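Local coordinates for MmcQ/YjbR family DNA-binding protein (Pseudomonas syringae pv. tomato, PDB 3H9X), which probably binds DNA through a "double wing" motif, although its precise function remains uncharacterised, at residues F31-L43 with I105-R117. Sequence-based numbering, arbitrary orientation.
Sequences FRHSDNDKWYALL and IHSLIEDSFQLTR
S112 OG is gripped from two strands: it donates to Y40 O across the contact and also hydrogen-bonds K65 N of strand 58-65, which pins the last helical turn to the sheet. The modelled distance from S112 OG to Y40 O, 2.4 Å, is very short and its exact value doubtful. One turn on, T116 OG1 hydrogen-bonds S112 O in the carbonyl plane; the same hydroxyl lies in the plane of the H33 ring, at its CE1 edge, and against Y40 CB.

F113 and Y40 meet edge-to-face, planes at 87°, with F113 CD1 centred over the Y40 ring and F31 CB on the opposite face. F113 reaches there because its CG is anti to the backbone N (chi1 -170°). H33 NE2 sits over a face of F113, 3.2 Å from F113 CE1, but these two rings are oblique, with centroids 4.3 Å apart. R117 CA covers a face of H33 in a CH-pi contact.

At the turn, R117 NH2 forms a salt bridge with D35 OD2 (3.1 Å), although R117 is poorly ordered. N36 ND2 lies 3.4 Å from T116 O, a weak bond whose amide is doubtfully placed.

Y40 and A41 both face F31, a classic beta bulge. The axes of the short segments 39-43 and 105-115 run at 135°, 7.4 Å apart at closest approach. In this alpha-beta fold the C-terminal end of helix 102-115 packs on the edge hairpin of the antiparallel sheet, strands 29-32 and 39-47, with the H33-Y40-F113 cluster in the joint, while Y14 meets F113 and helix 3-13 touches I109 through F6.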
loop_
_atom_site.group_PDB
_atom_site.type_symbol
_atom_site.label_atom_id
_atom_site.label_comp_id
_atom_site.label_asym_id
_atom_site.label_seq_id
_atom_site.Cartn_x
_atom_site.Cartn_y
_atom_site.Cartn_z
ATOM N N PHE A 31 1.411 -8.089 3.014
ATOM C CA PHE A 31 2.507 -8.753 2.330
ATOM C C PHE A 31 3.739 -8.614 3.200
ATOM O O PHE A 31 4.179 -7.499 3.482
ATOM C CB PHE A 31 2.759 -8.118 0.962
ATOM C CG PHE A 31 1.620 -8.291 0.005
ATOM C CD1 PHE A 31 0.406 -7.651 0.230
ATOM C CD2 PHE A 31 1.745 -9.119 -1.106
ATOM C CE1 PHE A 31 -0.668 -7.836 -0.628
ATOM C CE2 PHE A 31 0.676 -9.314 -1.976
ATOM C CZ PHE A 31 -0.532 -8.668 -1.736
ATOM N N ARG A 32 4.289 -9.738 3.645
ATOM C CA ARG A 32 5.473 -9.689 4.488
ATOM C C ARG A 32 6.556 -10.652 4.034
ATOM O O ARG A 32 6.368 -11.422 3.092
ATOM C CB ARG A 32 5.103 -9.995 5.935
ATOM C CG ARG A 32 4.621 -11.406 6.172
ATOM C CD ARG A 32 3.127 -11.446 6.402
ATOM N NE ARG A 32 2.698 -12.786 6.780
ATOM C CZ ARG A 32 3.040 -13.387 7.917
ATOM N NH1 ARG A 32 2.609 -14.613 8.181
ATOM N NH2 ARG A 32 3.801 -12.758 8.797
ATOM N N HIS A 33 7.702 -10.576 4.704
ATOM C CA HIS A 33 8.838 -11.443 4.406
ATOM C C HIS A 33 8.690 -12.739 5.184
ATOM O O HIS A 33 8.089 -12.759 6.259
ATOM C CB HIS A 33 10.163 -10.799 4.819
ATOM C CG HIS A 33 10.473 -9.518 4.111
ATOM N ND1 HIS A 33 9.983 -8.300 4.533
ATOM C CD2 HIS A 33 11.244 -9.263 3.029
ATOM C CE1 HIS A 33 10.444 -7.349 3.741
ATOM N NE2 HIS A 33 11.212 -7.903 2.819
ATOM N N SER A 34 9.252 -13.817 4.651
ATOM C CA SER A 34 9.170 -15.106 5.313
ATOM C C SER A 34 10.163 -15.131 6.472
ATOM O O SER A 34 10.022 -15.914 7.416
ATOM C CB SER A 34 9.475 -16.215 4.309
ATOM O OG SER A 34 9.149 -17.481 4.853
ATOM N N ASP A 35 11.151 -14.241 6.388
ATOM C CA ASP A 35 12.212 -14.082 7.388
ATOM C C ASP A 35 11.672 -13.548 8.710
ATOM O O ASP A 35 11.323 -14.312 9.608
ATOM C CB ASP A 35 13.270 -13.106 6.867
ATOM C CG ASP A 35 13.711 -13.427 5.460
ATOM O OD1 ASP A 35 14.280 -14.521 5.261
ATOM O OD2 ASP A 35 13.488 -12.595 4.549
ATOM N N ASN A 36 11.613 -12.221 8.811
ATOM C CA ASN A 36 11.141 -11.539 10.010
ATOM C C ASN A 36 9.636 -11.303 10.093
ATOM O O ASN A 36 9.150 -10.699 11.050
ATOM C CB ASN A 36 11.847 -10.196 10.149
ATOM C CG ASN A 36 11.773 -9.376 8.889
ATOM O OD1 ASN A 36 10.705 -9.223 8.302
ATOM N ND2 ASN A 36 12.910 -8.836 8.465
ATOM N N ASP A 37 8.894 -11.765 9.098
ATOM C CA ASP A 37 7.450 -11.582 9.102
ATOM C C ASP A 37 7.071 -10.093 9.139
ATOM O O ASP A 37 6.001 -9.724 9.634
ATOM C CB ASP A 37 6.837 -12.305 10.310
ATOM C CG ASP A 37 7.106 -13.809 10.304
ATOM O OD1 ASP A 37 6.737 -14.482 11.296
ATOM O OD2 ASP A 37 7.683 -14.327 9.316
ATOM N N LYS A 38 7.944 -9.236 8.616
ATOM C CA LYS A 38 7.658 -7.807 8.600
ATOM C C LYS A 38 6.830 -7.406 7.380
ATOM O O LYS A 38 7.159 -7.756 6.241
ATOM C CB LYS A 38 8.952 -6.985 8.641
ATOM C CG LYS A 38 9.702 -7.078 9.956
ATOM C CD LYS A 38 10.784 -6.022 10.063
ATOM C CE LYS A 38 11.480 -6.108 11.415
ATOM N NZ LYS A 38 12.312 -4.906 11.739
ATOM N N TRP A 39 5.749 -6.673 7.638
ATOM C CA TRP A 39 4.842 -6.202 6.597
ATOM C C TRP A 39 5.537 -5.145 5.775
ATOM O O TRP A 39 6.189 -4.269 6.333
ATOM C CB TRP A 39 3.601 -5.565 7.221
ATOM C CG TRP A 39 2.758 -6.483 8.038
ATOM C CD1 TRP A 39 3.045 -7.778 8.399
ATOM C CD2 TRP A 39 1.475 -6.188 8.588
ATOM N NE1 TRP A 39 2.016 -8.299 9.131
ATOM C CE2 TRP A 39 1.037 -7.346 9.266
ATOM C CE3 TRP A 39 0.644 -5.056 8.574
ATOM C CZ2 TRP A 39 -0.193 -7.404 9.927
ATOM C CZ3 TRP A 39 -0.577 -5.116 9.229
ATOM C CH2 TRP A 39 -0.983 -6.281 9.895
ATOM N N TYR A 40 5.394 -5.214 4.455
ATOM C CA TYR A 40 6.003 -4.215 3.588
ATOM C C TYR A 40 4.961 -3.671 2.615
ATOM O O TYR A 40 5.250 -2.810 1.802
ATOM C CB TYR A 40 7.214 -4.825 2.850
ATOM C CG TYR A 40 6.894 -5.851 1.777
ATOM C CD1 TYR A 40 6.506 -5.450 0.497
ATOM C CD2 TYR A 40 6.978 -7.220 2.040
ATOM C CE1 TYR A 40 6.206 -6.386 -0.503
ATOM C CE2 TYR A 40 6.677 -8.167 1.043
ATOM C CZ TYR A 40 6.288 -7.737 -0.228
ATOM O OH TYR A 40 5.960 -8.642 -1.219
ATOM N N ALA A 41 3.739 -4.176 2.747
ATOM C CA ALA A 41 2.618 -3.797 1.897
ATOM C C ALA A 41 1.277 -4.179 2.547
ATOM O O ALA A 41 1.094 -5.317 2.991
ATOM C CB ALA A 41 2.753 -4.484 0.545
ATOM N N LEU A 42 0.350 -3.221 2.596
ATOM C CA LEU A 42 -0.980 -3.425 3.176
ATOM C C LEU A 42 -2.050 -3.055 2.142
ATOM O O LEU A 42 -2.263 -1.877 1.836
ATOM C CB LEU A 42 -1.169 -2.533 4.404
ATOM C CG LEU A 42 -1.994 -3.008 5.609
ATOM C CD1 LEU A 42 -2.420 -1.774 6.386
ATOM C CD2 LEU A 42 -3.213 -3.809 5.200
ATOM N N LEU A 43 -2.723 -4.069 1.617
ATOM C CA LEU A 43 -3.764 -3.878 0.626
ATOM C C LEU A 43 -5.092 -3.793 1.355
ATOM O O LEU A 43 -5.391 -4.647 2.179
ATOM C CB LEU A 43 -3.779 -5.066 -0.331
ATOM C CG LEU A 43 -4.870 -5.104 -1.385
ATOM C CD1 LEU A 43 -4.649 -3.984 -2.346
ATOM C CD2 LEU A 43 -4.860 -6.439 -2.086
ATOM N N ILE A 105 4.891 3.210 -8.743
ATOM C CA ILE A 105 4.394 2.338 -7.697
ATOM C C ILE A 105 5.335 1.149 -7.494
ATOM O O ILE A 105 5.616 0.779 -6.361
ATOM C CB ILE A 105 2.987 1.794 -8.028
ATOM C CG1 ILE A 105 1.953 2.918 -7.947
ATOM C CG2 ILE A 105 2.626 0.666 -7.069
ATOM C CD1 ILE A 105 0.572 2.520 -8.426
ATOM N N HIS A 106 5.821 0.542 -8.576
ATOM C CA HIS A 106 6.723 -0.612 -8.444
ATOM C C HIS A 106 7.958 -0.280 -7.636
ATOM O O HIS A 106 8.413 -1.098 -6.835
ATOM C CB HIS A 106 7.155 -1.133 -9.816
ATOM C CG HIS A 106 6.053 -1.793 -10.576
ATOM N ND1 HIS A 106 6.075 -1.938 -11.945
ATOM C CD2 HIS A 106 4.864 -2.294 -10.161
ATOM C CE1 HIS A 106 4.944 -2.491 -12.344
ATOM N NE2 HIS A 106 4.193 -2.717 -11.281
ATOM N N SER A 107 8.502 0.917 -7.851
ATOM C CA SER A 107 9.695 1.339 -7.132
ATOM C C SER A 107 9.376 1.537 -5.653
ATOM O O SER A 107 10.176 1.152 -4.791
ATOM C CB SER A 107 10.264 2.624 -7.742
ATOM O OG SER A 107 9.320 3.673 -7.712
ATOM N N LEU A 108 8.211 2.120 -5.359
ATOM C CA LEU A 108 7.775 2.339 -3.973
ATOM C C LEU A 108 7.581 0.979 -3.280
ATOM O O LEU A 108 7.957 0.806 -2.112
ATOM C CB LEU A 108 6.479 3.161 -3.948
ATOM C CG LEU A 108 6.613 4.637 -4.374
ATOM C CD1 LEU A 108 5.241 5.272 -4.582
ATOM C CD2 LEU A 108 7.382 5.401 -3.331
ATOM N N ILE A 109 7.009 0.017 -4.013
ATOM C CA ILE A 109 6.823 -1.343 -3.499
ATOM C C ILE A 109 8.224 -1.894 -3.151
ATOM O O ILE A 109 8.380 -2.606 -2.161
ATOM C CB ILE A 109 6.215 -2.330 -4.555
ATOM C CG1 ILE A 109 4.913 -1.793 -5.170
ATOM C CG2 ILE A 109 5.977 -3.689 -3.897
ATOM C CD1 ILE A 109 3.691 -1.855 -4.285
ATOM N N GLU A 110 9.224 -1.582 -3.982
ATOM C CA GLU A 110 10.597 -2.040 -3.761
ATOM C C GLU A 110 11.194 -1.365 -2.534
ATOM O O GLU A 110 11.785 -2.016 -1.677
ATOM C CB GLU A 110 11.473 -1.748 -4.992
ATOM C CG GLU A 110 12.946 -2.225 -4.890
ATOM C CD GLU A 110 13.091 -3.722 -4.582
ATOM O OE1 GLU A 110 12.496 -4.547 -5.306
ATOM O OE2 GLU A 110 13.809 -4.076 -3.621
ATOM N N ASP A 111 11.036 -0.052 -2.452
ATOM C CA ASP A 111 11.547 0.700 -1.322
ATOM C C ASP A 111 11.008 0.163 0.009
ATOM O O ASP A 111 11.768 0.001 0.960
ATOM C CB ASP A 111 11.194 2.174 -1.496
ATOM C CG ASP A 111 12.108 2.869 -2.485
ATOM O OD1 ASP A 111 12.550 2.225 -3.469
ATOM O OD2 ASP A 111 12.378 4.069 -2.289
ATOM N N SER A 112 9.704 -0.116 0.074
ATOM C CA SER A 112 9.066 -0.646 1.288
ATOM C C SER A 112 9.607 -2.038 1.590
ATOM O O SER A 112 9.764 -2.414 2.751
ATOM C CB SER A 112 7.544 -0.703 1.094
ATOM O OG SER A 112 6.881 -1.131 2.253
ATOM N N PHE A 113 9.895 -2.799 0.536
ATOM C CA PHE A 113 10.432 -4.153 0.666
ATOM C C PHE A 113 11.829 -4.116 1.304
ATOM O O PHE A 113 12.077 -4.812 2.282
ATOM C CB PHE A 113 10.514 -4.821 -0.708
ATOM C CG PHE A 113 10.820 -6.293 -0.651
ATOM C CD1 PHE A 113 9.872 -7.200 -0.199
ATOM C CD2 PHE A 113 12.065 -6.774 -1.028
ATOM C CE1 PHE A 113 10.162 -8.563 -0.125
ATOM C CE2 PHE A 113 12.361 -8.133 -0.955
ATOM C CZ PHE A 113 11.406 -9.023 -0.501
ATOM N N GLN A 114 12.726 -3.301 0.744
ATOM C CA GLN A 114 14.085 -3.151 1.254
ATOM C C GLN A 114 14.144 -2.501 2.628
ATOM O O GLN A 114 15.056 -2.758 3.394
ATOM C CB GLN A 114 14.939 -2.306 0.299
ATOM C CG GLN A 114 15.291 -2.942 -1.039
ATOM C CD GLN A 114 15.933 -4.308 -0.894
ATOM O OE1 GLN A 114 16.908 -4.478 -0.162
ATOM N NE2 GLN A 114 15.383 -5.292 -1.593
ATOM N N LEU A 115 13.184 -1.637 2.924
ATOM C CA LEU A 115 13.136 -0.927 4.201
ATOM C C LEU A 115 12.756 -1.876 5.334
ATOM O O LEU A 115 12.938 -1.566 6.512
ATOM C CB LEU A 115 12.104 0.207 4.124
ATOM C CG LEU A 115 12.440 1.569 4.729
ATOM C CD1 LEU A 115 12.879 1.410 6.191
ATOM C CD2 LEU A 115 13.537 2.210 3.906
ATOM N N THR A 116 12.238 -3.039 4.958
ATOM C CA THR A 116 11.784 -4.035 5.920
ATOM C C THR A 116 12.470 -5.388 5.761
ATOM O O THR A 116 12.020 -6.391 6.311
ATOM C CB THR A 116 10.261 -4.213 5.793
ATOM O OG1 THR A 116 9.913 -4.310 4.410
ATOM C CG2 THR A 116 9.537 -3.024 6.399
ATOM N N ARG A 117 13.564 -5.393 5.006
ATOM C CA ARG A 117 14.351 -6.596 4.724
ATOM C C ARG A 117 14.993 -7.128 6.014
ATOM O O ARG A 117 15.034 -6.364 7.001
ATOM C CB ARG A 117 15.442 -6.248 3.696
ATOM C CG ARG A 117 15.641 -7.224 2.535
ATOM C CD ARG A 117 16.217 -8.551 2.999
ATOM N NE ARG A 117 15.238 -9.634 2.909
ATOM C CZ ARG A 117 14.858 -10.216 1.773
ATOM N NH1 ARG A 117 15.379 -9.823 0.616
ATOM N NH2 ARG A 117 13.956 -11.193 1.796
#